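Local coordinates for protein endo-1,4-beta-xylanase C (Paenibacillus barcinonensis, PDB 4XUQ) that hydrolyses internal beta-1,4 linkages of xylan, this chain being one of its carbohydrate-binding modules of family CBM22, at residues A[79-84]-A[123-128]. Sequence-based numbering, arbitrary orientation.
Sequences SFWAMY and WKKIEA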
# COMPACT_ATOMS: atom_id res chain seq x y z
N SER A 79 -0.66 4.61 -8.57
CA SER A 79 0.77 4.24 -8.56
C SER A 79 1.43 4.58 -7.24
O SER A 79 0.99 5.42 -6.52
CB SER A 79 1.49 4.90 -9.71
OG SER A 79 1.47 6.32 -9.55
N PHE A 80 2.53 3.86 -6.95
CA PHE A 80 3.43 4.26 -5.86
C PHE A 80 4.81 3.63 -6.11
O PHE A 80 4.92 2.70 -6.89
CB PHE A 80 2.88 3.86 -4.48
CG PHE A 80 2.74 2.38 -4.25
CD1 PHE A 80 1.61 1.70 -4.65
CD2 PHE A 80 3.73 1.64 -3.59
CE1 PHE A 80 1.46 0.36 -4.38
CE2 PHE A 80 3.60 0.29 -3.32
CZ PHE A 80 2.44 -0.37 -3.75
N TRP A 81 5.78 4.13 -5.39
CA TRP A 81 7.15 3.67 -5.49
C TRP A 81 7.46 2.95 -4.22
O TRP A 81 7.04 3.36 -3.14
CB TRP A 81 8.10 4.85 -5.71
CG TRP A 81 7.97 5.45 -7.10
CD1 TRP A 81 7.04 6.36 -7.51
CD2 TRP A 81 8.84 5.22 -8.23
NE1 TRP A 81 7.24 6.67 -8.82
CE2 TRP A 81 8.32 5.97 -9.31
CE3 TRP A 81 9.98 4.43 -8.44
CZ2 TRP A 81 8.91 5.99 -10.59
CZ3 TRP A 81 10.56 4.42 -9.72
CH2 TRP A 81 10.03 5.21 -10.77
N ALA A 82 8.21 1.88 -4.36
CA ALA A 82 8.56 1.07 -3.21
C ALA A 82 10.05 0.71 -3.28
O ALA A 82 10.62 0.68 -4.35
CB ALA A 82 7.74 -0.19 -3.19
N MET A 83 10.61 0.43 -2.11
CA MET A 83 12.01 0.04 -1.96
C MET A 83 12.17 -0.72 -0.65
O MET A 83 11.47 -0.46 0.35
CB MET A 83 12.94 1.24 -2.01
CG MET A 83 14.44 0.93 -2.01
SD MET A 83 15.16 0.85 -0.36
CE MET A 83 15.15 2.59 0.05
N TYR A 84 13.04 -1.73 -0.67
CA TYR A 84 13.50 -2.37 0.55
C TYR A 84 15.01 -2.49 0.48
O TYR A 84 15.57 -2.58 -0.59
CB TYR A 84 12.84 -3.75 0.78
CG TYR A 84 13.42 -4.83 -0.08
CD1 TYR A 84 13.16 -4.89 -1.43
CD2 TYR A 84 14.33 -5.77 0.45
CE1 TYR A 84 13.77 -5.86 -2.24
CE2 TYR A 84 14.90 -6.75 -0.35
CZ TYR A 84 14.64 -6.80 -1.68
OH TYR A 84 15.21 -7.75 -2.48
N TRP A 123 14.52 1.55 -5.92
CA TRP A 123 13.13 2.02 -5.98
C TRP A 123 12.50 1.58 -7.25
O TRP A 123 13.12 1.57 -8.31
CB TRP A 123 13.05 3.56 -5.93
CG TRP A 123 13.35 4.10 -4.59
CD1 TRP A 123 14.57 4.49 -4.12
CD2 TRP A 123 12.42 4.29 -3.49
NE1 TRP A 123 14.46 4.90 -2.82
CE2 TRP A 123 13.16 4.81 -2.40
CE3 TRP A 123 11.06 4.04 -3.32
CZ2 TRP A 123 12.59 5.10 -1.15
CZ3 TRP A 123 10.46 4.34 -2.10
CH2 TRP A 123 11.23 4.88 -1.01
N LYS A 124 11.23 1.21 -7.16
CA LYS A 124 10.54 0.76 -8.33
C LYS A 124 9.06 1.10 -8.23
O LYS A 124 8.50 1.09 -7.14
CB LYS A 124 10.76 -0.72 -8.50
CG LYS A 124 10.59 -1.19 -9.94
CD LYS A 124 11.06 -2.64 -10.09
CE LYS A 124 10.47 -3.27 -11.34
NZ LYS A 124 10.88 -4.71 -11.48
N LYS A 125 8.43 1.35 -9.38
CA LYS A 125 7.04 1.79 -9.42
C LYS A 125 6.09 0.59 -9.51
O LYS A 125 6.32 -0.35 -10.25
CB LYS A 125 6.85 2.72 -10.57
CG LYS A 125 5.50 3.42 -10.58
CD LYS A 125 5.39 4.11 -11.94
CE LYS A 125 4.53 5.33 -11.86
NZ LYS A 125 4.51 5.98 -13.21
N ILE A 126 5.02 0.63 -8.72
CA ILE A 126 3.95 -0.37 -8.78
C ILE A 126 2.73 0.44 -9.26
O ILE A 126 2.41 1.46 -8.66
CB ILE A 126 3.72 -0.95 -7.37
CG1 ILE A 126 5.00 -1.71 -7.01
CG2 ILE A 126 2.48 -1.84 -7.33
CD1 ILE A 126 5.46 -1.53 -5.61
N GLU A 127 2.05 -0.01 -10.29
CA GLU A 127 0.94 0.77 -10.80
C GLU A 127 -0.09 -0.07 -11.54
O GLU A 127 0.22 -1.11 -12.06
CB GLU A 127 1.44 1.90 -11.73
CG GLU A 127 1.97 1.45 -13.07
CD GLU A 127 2.46 2.59 -13.98
OE1 GLU A 127 1.82 3.69 -14.00
OE2 GLU A 127 3.48 2.37 -14.68
N ALA A 128 -1.33 0.44 -11.59
CA ALA A 128 -2.41 -0.20 -12.37
C ALA A 128 -3.62 0.71 -12.40
O ALA A 128 -3.78 1.60 -11.55
CB ALA A 128 -2.85 -1.54 -11.76
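M83 sets its CB over the middle of the six-membered ring of W123, 3.5 Å from the centroid, and bends at chi2 and chi3 so that CE curls back onto the indole, 3.7 Å from NE1. The sulfur stands farther off, above the five-membered ring, in a Met-aromatic contact. The same indole swings across strand 79-83: its CZ3 meets W81 O at the ring edge, and CE3 lies close to A82 C. With CG anti to its carbonyl carbon (chi1 -72°), W81 lays its indole across strand 124-128, and K125 CB sits over the centre of the six-membered ring, a CH-pi contact, 3.8 Å from its centroid. K125 then runs on extended, bringing CE to S79 CB at 3.7 Å. On the face opposite W81 and K125, the I126 CD1 methyl drops into the notch between F80 and A82, 3.5 Å from F80 CE2 and 3.6 Å from A82 CB, while I126 CB sits over the F80 ring toward its rim. Within the sheet, backbone bonds run both ways between F80 and I126 and between A82 and K124. Replacing W123 with an alanine would probably leave M83 CB and CE without their indole face. F80, A82 and I126 face the sandwich interior, where A82 and I126 pack on strands 90-101 and 109-119 of the facing sheet, a face-to-face packing characteristic of the beta-sandwich (jelly-roll) fold of CBM22 modules.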